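Local atomic coordinates of protein (triosephosphate isomerase) (Thermotoga maritima, PDB entry 1B9B), a protein that catalyses the interconversion of dihydroxyacetone phosphate and glyceraldehyde 3-phosphate, the triosephosphate isomerase step of glycolysis. Residues 18-30 against 47-60. Numbering follows the deposited sequence.
Sequences SEAKKFVSLLVNE and ALSEVGEILSGRNI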
ATOM      1  N   SER B  18      13.731 -36.229   0.762  1.00 71.17           N
ATOM      2  CA  SER B  18      13.878 -37.490   1.478  1.00 74.95           C
ATOM      3  C   SER B  18      12.642 -37.757   2.336  1.00 75.49           C
ATOM      4  O   SER B  18      11.890 -38.697   2.073  1.00 75.94           O
ATOM      5  CB  SER B  18      15.129 -37.454   2.357  1.00 79.08           C
ATOM      6  OG  SER B  18      15.063 -36.387   3.287  1.00 85.99           O
ATOM      7  N   GLU B  19      12.432 -36.926   3.356  1.00 72.88           N
ATOM      8  CA  GLU B  19      11.280 -37.071   4.239  1.00 73.60           C
ATOM      9  C   GLU B  19      10.018 -37.275   3.409  1.00 74.22           C
ATOM     10  O   GLU B  19       9.132 -38.047   3.770  1.00 73.51           O
ATOM     11  CB  GLU B  19      11.129 -35.824   5.102  1.00 71.66           C
ATOM     12  CG  GLU B  19      12.366 -35.492   5.898  1.00 76.97           C
ATOM     13  CD  GLU B  19      12.262 -34.160   6.609  1.00 81.21           C
ATOM     14  OE1 GLU B  19      12.167 -33.125   5.921  1.00 84.17           O
ATOM     15  OE2 GLU B  19      12.274 -34.146   7.858  1.00 85.61           O
ATOM     16  N   ALA B  20       9.953 -36.577   2.284  1.00 75.52           N
ATOM     17  CA  ALA B  20       8.815 -36.664   1.391  1.00 78.03           C
ATOM     18  C   ALA B  20       8.664 -38.057   0.782  1.00 80.46           C
ATOM     19  O   ALA B  20       7.621 -38.691   0.940  1.00 83.16           O
ATOM     20  CB  ALA B  20       8.943 -35.623   0.294  1.00 76.99           C
ATOM     21  N   LYS B  21       9.698 -38.531   0.088  1.00 81.38           N
ATOM     22  CA  LYS B  21       9.658 -39.850  -0.554  1.00 80.19           C
ATOM     23  C   LYS B  21       9.218 -40.944   0.412  1.00 80.37           C
ATOM     24  O   LYS B  21       8.484 -41.862   0.038  1.00 78.26           O
ATOM     25  CB  LYS B  21      11.031 -40.216  -1.135  1.00 78.33           C
ATOM     26  CG  LYS B  21      11.470 -39.368  -2.319  1.00 77.89           C
ATOM     27  CD  LYS B  21      12.829 -39.805  -2.862  1.00 75.40           C
ATOM     28  CE  LYS B  21      12.713 -41.021  -3.765  1.00 74.29           C
ATOM     29  NZ  LYS B  21      11.904 -40.736  -4.986  1.00 73.11           N
ATOM     30  N   LYS B  22       9.679 -40.837   1.654  1.00 81.19           N
ATOM     31  CA  LYS B  22       9.348 -41.805   2.687  1.00 80.75           C
ATOM     32  C   LYS B  22       7.852 -41.779   2.947  1.00 78.05           C
ATOM     33  O   LYS B  22       7.120 -42.690   2.554  1.00 76.60           O
ATOM     34  CB  LYS B  22      10.109 -41.467   3.973  1.00 84.83           C
ATOM     35  CG  LYS B  22      11.613 -41.426   3.771  1.00 91.56           C
ATOM     36  CD  LYS B  22      12.374 -41.155   5.056  1.00 96.73           C
ATOM     37  CE  LYS B  22      13.881 -41.210   4.797  1.00100.27           C
ATOM     38  NZ  LYS B  22      14.694 -41.093   6.042  1.00102.94           N
ATOM     39  N   PHE B  23       7.414 -40.711   3.606  1.00 75.79           N
ATOM     40  CA  PHE B  23       6.017 -40.503   3.953  1.00 70.70           C
ATOM     41  C   PHE B  23       5.043 -40.913   2.843  1.00 67.23           C
ATOM     42  O   PHE B  23       4.046 -41.584   3.096  1.00 65.12           O
ATOM     43  CB  PHE B  23       5.809 -39.034   4.305  1.00 68.79           C
ATOM     44  CG  PHE B  23       4.468 -38.734   4.883  1.00 75.79           C
ATOM     45  CD1 PHE B  23       3.643 -39.755   5.342  1.00 76.99           C
ATOM     46  CD2 PHE B  23       4.016 -37.423   4.961  1.00 80.57           C
ATOM     47  CE1 PHE B  23       2.382 -39.471   5.869  1.00 81.35           C
ATOM     48  CE2 PHE B  23       2.758 -37.131   5.485  1.00 81.33           C
ATOM     49  CZ  PHE B  23       1.940 -38.159   5.940  1.00 81.55           C
ATOM     50  N   VAL B  24       5.340 -40.512   1.614  1.00 65.16           N
ATOM     51  CA  VAL B  24       4.477 -40.825   0.481  1.00 67.43           C
ATOM     52  C   VAL B  24       4.310 -42.330   0.230  1.00 68.34           C
ATOM     53  O   VAL B  24       3.186 -42.826   0.097  1.00 65.56           O
ATOM     54  CB  VAL B  24       4.998 -40.125  -0.797  1.00 69.24           C
ATOM     55  CG1 VAL B  24       4.157 -40.519  -1.992  1.00 68.68           C
ATOM     56  CG2 VAL B  24       4.956 -38.609  -0.607  1.00 69.25           C
ATOM     57  N   SER B  25       5.422 -43.056   0.163  1.00 70.33           N
ATOM     58  CA  SER B  25       5.368 -44.502  -0.054  1.00 70.51           C
ATOM     59  C   SER B  25       4.519 -45.137   1.047  1.00 69.76           C
ATOM     60  O   SER B  25       3.638 -45.956   0.773  1.00 68.92           O
ATOM     61  CB  SER B  25       6.775 -45.097  -0.028  1.00 68.65           C
ATOM     62  OG  SER B  25       7.581 -44.516  -1.034  1.00 70.78           O
ATOM     63  N   LEU B  26       4.801 -44.752   2.290  1.00 67.53           N
ATOM     64  CA  LEU B  26       4.061 -45.240   3.446  1.00 64.96           C
ATOM     65  C   LEU B  26       2.570 -45.226   3.107  1.00 66.60           C
ATOM     66  O   LEU B  26       1.887 -46.252   3.166  1.00 66.87           O
ATOM     67  CB  LEU B  26       4.347 -44.333   4.652  1.00 59.52           C
ATOM     68  CG  LEU B  26       3.369 -44.311   5.830  1.00 58.12           C
ATOM     69  CD1 LEU B  26       3.170 -45.713   6.366  1.00 59.42           C
ATOM     70  CD2 LEU B  26       3.904 -43.398   6.916  1.00 55.40           C
ATOM     71  N   LEU B  27       2.086 -44.052   2.727  1.00 65.39           N
ATOM     72  CA  LEU B  27       0.695 -43.871   2.375  1.00 63.81           C
ATOM     73  C   LEU B  27       0.264 -44.686   1.169  1.00 65.19           C
ATOM     74  O   LEU B  27      -0.753 -45.366   1.220  1.00 66.46           O
ATOM     75  CB  LEU B  27       0.422 -42.390   2.123  1.00 63.86           C
ATOM     76  CG  LEU B  27       0.293 -41.542   3.386  1.00 66.98           C
ATOM     77  CD1 LEU B  27       1.364 -41.938   4.383  1.00 71.42           C
ATOM     78  CD2 LEU B  27       0.388 -40.077   3.032  1.00 63.31           C
ATOM     79  N   VAL B  28       1.027 -44.631   0.084  1.00 65.91           N
ATOM     80  CA  VAL B  28       0.640 -45.369  -1.116  1.00 69.46           C
ATOM     81  C   VAL B  28       0.143 -46.773  -0.793  1.00 71.51           C
ATOM     82  O   VAL B  28      -0.701 -47.316  -1.505  1.00 71.08           O
ATOM     83  CB  VAL B  28       1.802 -45.476  -2.130  1.00 69.91           C
ATOM     84  CG1 VAL B  28       1.351 -46.262  -3.346  1.00 65.29           C
ATOM     85  CG2 VAL B  28       2.260 -44.089  -2.548  1.00 69.62           C
ATOM     86  N   ASN B  29       0.656 -47.347   0.291  1.00 75.43           N
ATOM     87  CA  ASN B  29       0.268 -48.694   0.707  1.00 77.58           C
ATOM     88  C   ASN B  29      -0.816 -48.727   1.791  1.00 78.75           C
ATOM     89  O   ASN B  29      -1.721 -49.565   1.732  1.00 77.03           O
ATOM     90  CB  ASN B  29       1.509 -49.464   1.168  1.00 78.97           C
ATOM     91  CG  ASN B  29       2.431 -49.822   0.013  1.00 80.46           C
ATOM     92  OD1 ASN B  29       2.125 -50.702  -0.794  1.00 79.66           O
ATOM     93  ND2 ASN B  29       3.561 -49.132  -0.079  1.00 83.89           N
ATOM     94  N   GLU B  30      -0.728 -47.827   2.772  1.00 80.09           N
ATOM     95  CA  GLU B  30      -1.729 -47.754   3.845  1.00 81.00           C
ATOM     96  C   GLU B  30      -3.120 -47.538   3.242  1.00 80.46           C
ATOM     97  O   GLU B  30      -4.025 -48.347   3.435  1.00 82.40           O
ATOM     98  CB  GLU B  30      -1.416 -46.599   4.803  1.00 81.26           C
ATOM     99  CG  GLU B  30      -0.105 -46.732   5.552  1.00 82.93           C
ATOM    100  CD  GLU B  30      -0.131 -47.850   6.564  1.00 83.76           C
ATOM    101  OE1 GLU B  30      -0.421 -48.992   6.160  1.00 85.94           O
ATOM    102  OE2 GLU B  30       0.136 -47.591   7.759  1.00 83.69           O
ATOM    103  N   ALA B  47      10.093 -30.689  -4.041  1.00 50.56           N
ATOM    104  CA  ALA B  47       9.832 -32.123  -3.957  1.00 52.29           C
ATOM    105  C   ALA B  47       8.589 -32.668  -4.660  1.00 53.06           C
ATOM    106  O   ALA B  47       7.950 -33.577  -4.144  1.00 56.94           O
ATOM    107  CB  ALA B  47       9.792 -32.530  -2.500  1.00 49.91           C
ATOM    108  N   LEU B  48       8.241 -32.148  -5.828  1.00 52.49           N
ATOM    109  CA  LEU B  48       7.059 -32.656  -6.516  1.00 55.45           C
ATOM    110  C   LEU B  48       7.389 -33.791  -7.456  1.00 55.73           C
ATOM    111  O   LEU B  48       6.692 -34.793  -7.489  1.00 56.91           O
ATOM    112  CB  LEU B  48       6.360 -31.553  -7.313  1.00 57.59           C
ATOM    113  CG  LEU B  48       5.656 -30.440  -6.540  1.00 57.47           C
ATOM    114  CD1 LEU B  48       5.054 -29.462  -7.532  1.00 58.01           C
ATOM    115  CD2 LEU B  48       4.580 -31.018  -5.647  1.00 56.71           C
ATOM    116  N   SER B  49       8.447 -33.617  -8.234  1.00 59.66           N
ATOM    117  CA  SER B  49       8.874 -34.626  -9.198  1.00 62.12           C
ATOM    118  C   SER B  49       9.133 -35.978  -8.553  1.00 60.89           C
ATOM    119  O   SER B  49       8.788 -37.019  -9.109  1.00 57.64           O
ATOM    120  CB  SER B  49      10.148 -34.166  -9.914  1.00 64.09           C
ATOM    121  OG  SER B  49      10.713 -35.223 -10.674  1.00 66.74           O
ATOM    122  N   GLU B  50       9.753 -35.954  -7.381  1.00 62.29           N
ATOM    123  CA  GLU B  50      10.067 -37.180  -6.672  1.00 65.71           C
ATOM    124  C   GLU B  50       8.774 -37.870  -6.250  1.00 66.94           C
ATOM    125  O   GLU B  50       8.507 -39.009  -6.652  1.00 68.28           O
ATOM    126  CB  GLU B  50      10.939 -36.858  -5.459  1.00 69.22           C
ATOM    127  CG  GLU B  50      12.150 -37.769  -5.310  1.00 76.57           C
ATOM    128  CD  GLU B  50      12.994 -37.849  -6.573  1.00 79.44           C
ATOM    129  OE1 GLU B  50      13.452 -36.791  -7.055  1.00 84.59           O
ATOM    130  OE2 GLU B  50      13.199 -38.972  -7.083  1.00 79.12           O
ATOM    131  N   VAL B  51       7.974 -37.172  -5.445  1.00 65.34           N
ATOM    132  CA  VAL B  51       6.692 -37.688  -4.980  1.00 58.97           C
ATOM    133  C   VAL B  51       5.864 -38.054  -6.205  1.00 59.24           C
ATOM    134  O   VAL B  51       5.081 -38.999  -6.192  1.00 61.14           O
ATOM    135  CB  VAL B  51       5.931 -36.623  -4.164  1.00 54.02           C
ATOM    136  CG1 VAL B  51       4.492 -37.052  -3.963  1.00 54.37           C
ATOM    137  CG2 VAL B  51       6.611 -36.412  -2.816  1.00 50.55           C
ATOM    138  N   GLY B  52       6.062 -37.296  -7.270  1.00 60.93           N
ATOM    139  CA  GLY B  52       5.331 -37.526  -8.497  1.00 67.16           C
ATOM    140  C   GLY B  52       5.400 -38.945  -9.016  1.00 70.24           C
ATOM    141  O   GLY B  52       4.389 -39.490  -9.450  1.00 73.06           O
ATOM    142  N   GLU B  53       6.584 -39.545  -8.983  1.00 73.67           N
ATOM    143  CA  GLU B  53       6.736 -40.908  -9.472  1.00 77.04           C
ATOM    144  C   GLU B  53       6.250 -41.940  -8.458  1.00 76.56           C
ATOM    145  O   GLU B  53       5.834 -43.032  -8.836  1.00 77.13           O
ATOM    146  CB  GLU B  53       8.192 -41.172  -9.872  1.00 81.60           C
ATOM    147  CG  GLU B  53       8.635 -40.329 -11.072  1.00 86.96           C
ATOM    148  CD  GLU B  53      10.043 -40.640 -11.540  1.00 88.35           C
ATOM    149  OE1 GLU B  53      10.670 -41.558 -10.967  1.00 88.72           O
ATOM    150  OE2 GLU B  53      10.516 -39.965 -12.484  1.00 87.89           O
ATOM    151  N   ILE B  54       6.291 -41.594  -7.174  1.00 73.85           N
ATOM    152  CA  ILE B  54       5.818 -42.505  -6.137  1.00 70.66           C
ATOM    153  C   ILE B  54       4.289 -42.620  -6.208  1.00 72.46           C
ATOM    154  O   ILE B  54       3.683 -43.441  -5.518  1.00 74.91           O
ATOM    155  CB  ILE B  54       6.200 -42.005  -4.726  1.00 67.71           C
ATOM    156  CG1 ILE B  54       7.716 -41.925  -4.597  1.00 65.81           C
ATOM    157  CG2 ILE B  54       5.639 -42.941  -3.660  1.00 64.84           C
ATOM    158  CD1 ILE B  54       8.183 -41.456  -3.232  1.00 68.11           C
ATOM    159  N   LEU B  55       3.665 -41.799  -7.047  1.00 68.76           N
ATOM    160  CA  LEU B  55       2.215 -41.821  -7.183  1.00 66.51           C
ATOM    161  C   LEU B  55       1.731 -42.264  -8.557  1.00 68.53           C
ATOM    162  O   LEU B  55       0.575 -42.646  -8.713  1.00 66.31           O
ATOM    163  CB  LEU B  55       1.647 -40.438  -6.859  1.00 61.58           C
ATOM    164  CG  LEU B  55       1.247 -40.181  -5.407  1.00 57.34           C
ATOM    165  CD1 LEU B  55       2.251 -40.802  -4.468  1.00 55.96           C
ATOM    166  CD2 LEU B  55       1.136 -38.692  -5.176  1.00 52.75           C
ATOM    167  N   SER B  56       2.615 -42.216  -9.547  1.00 72.36           N
ATOM    168  CA  SER B  56       2.264 -42.601 -10.912  1.00 79.58           C
ATOM    169  C   SER B  56       1.536 -43.933 -10.987  1.00 80.45           C
ATOM    170  O   SER B  56       2.164 -44.989 -10.991  1.00 82.06           O
ATOM    171  CB  SER B  56       3.517 -42.673 -11.789  1.00 84.19           C
ATOM    172  OG  SER B  56       4.137 -41.403 -11.909  1.00 94.40           O
ATOM    173  N   GLY B  57       0.210 -43.879 -11.057  1.00 81.26           N
ATOM    174  CA  GLY B  57      -0.574 -45.097 -11.141  1.00 82.04           C
ATOM    175  C   GLY B  57      -1.302 -45.442  -9.858  1.00 82.72           C
ATOM    176  O   GLY B  57      -2.252 -46.221  -9.871  1.00 81.86           O
ATOM    177  N   ARG B  58      -0.858 -44.864  -8.746  1.00 82.98           N
ATOM    178  CA  ARG B  58      -1.484 -45.118  -7.459  1.00 83.35           C
ATOM    179  C   ARG B  58      -2.769 -44.318  -7.336  1.00 83.85           C
ATOM    180  O   ARG B  58      -3.161 -43.612  -8.265  1.00 83.38           O
ATOM    181  CB  ARG B  58      -0.519 -44.752  -6.339  1.00 86.80           C
ATOM    182  CG  ARG B  58       0.819 -45.422  -6.511  1.00 93.32           C
ATOM    183  CD  ARG B  58       0.654 -46.932  -6.603  1.00 98.47           C
ATOM    184  NE  ARG B  58       1.810 -47.576  -7.227  1.00107.53           N
ATOM    185  CZ  ARG B  58       3.067 -47.458  -6.802  1.00110.66           C
ATOM    186  NH1 ARG B  58       3.349 -46.717  -5.738  1.00113.33           N
ATOM    187  NH2 ARG B  58       4.050 -48.081  -7.446  1.00111.42           N
ATOM    188  N   ASN B  59      -3.424 -44.427  -6.185  1.00 84.66           N
ATOM    189  CA  ASN B  59      -4.686 -43.733  -5.952  1.00 83.46           C
ATOM    190  C   ASN B  59      -4.548 -42.296  -5.454  1.00 79.63           C
ATOM    191  O   ASN B  59      -5.283 -41.416  -5.904  1.00 80.20           O
ATOM    192  CB  ASN B  59      -5.539 -44.539  -4.971  1.00 88.22           C
ATOM    193  CG  ASN B  59      -4.783 -44.903  -3.711  1.00 94.15           C
ATOM    194  OD1 ASN B  59      -3.758 -45.589  -3.767  1.00 98.95           O
ATOM    195  ND2 ASN B  59      -5.279 -44.445  -2.564  1.00 95.65           N
ATOM    196  N   ILE B  60      -3.621 -42.053  -4.529  1.00 73.93           N
ATOM    197  CA  ILE B  60      -3.421 -40.708  -3.997  1.00 68.45           C
ATOM    198  C   ILE B  60      -3.034 -39.722  -5.104  1.00 67.25           C
ATOM    199  O   ILE B  60      -2.274 -40.065  -6.013  1.00 65.96           O
ATOM    200  CB  ILE B  60      -2.355 -40.710  -2.899  1.00 64.24           C
ATOM    201  CG1 ILE B  60      -2.753 -41.731  -1.831  1.00 64.76           C
ATOM    202  CG2 ILE B  60      -2.210 -39.313  -2.301  1.00 58.91           C
ATOM    203  CD1 ILE B  60      -1.936 -41.661  -0.550  1.00 68.63           C
TER
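Lys21 and Glu50 form a salt bridge across two nearly parallel helices, with Lys21 NZ 3.0 Å from Glu50 OE2. The bond uses the anti lone pair of OE2, the one turned away from OE1. The lysine chain bends at chi3 (80°) and chi4 (63°), which brings CE and NZ back over CG of Glu50. With an alanine here, the Glu50 carboxylate would probably lose its charged mate and its CG would lose the cover of the lysine chain. The carbonyl O of Lys21 accepts from both N and OG of Ser25, the hydroxyl lying 3.0 Å from Lys21 O.

Next to this salt bridge, Ile54 is a knob set among Lys21, Val24, Ser25 and Val28. Its CD1 reaches CB of Lys21 at 3.7 Å, and the two side chains cross at about a right angle. Its other branch, CG2, meets CG1 of Val24 and CG2 of Val28. CG2 of Val24 also packs on CG2 of Val51, 3.5 Å away. Ala20 CB touches the same Val51 methyl and so extends the apolar seam toward Ala47. At the other end, Val28 CG1 lies against the aliphatic CG and CD of Arg58 and near the edge of its guanidinium. Ile60 sends CD1 to CB of Leu27, 3.6 Å away.

The axes of segments 18-30 and 48-55 approach to 9.2 Å and cross at -20°. Helices 17-30 and 48-55 are neighbours on the outside of the TIM barrel, joined in sequence through strand 38-42. Leu55 and Ile60 reach Val41 on that strand, and Asn59 ND2 bonds to Leu31 O. Glu50 also packs on Ser49 of the second subunit. Helix 242-251 covers another side of helix 17-30, where Phe243 and Ile244 touch Leu27.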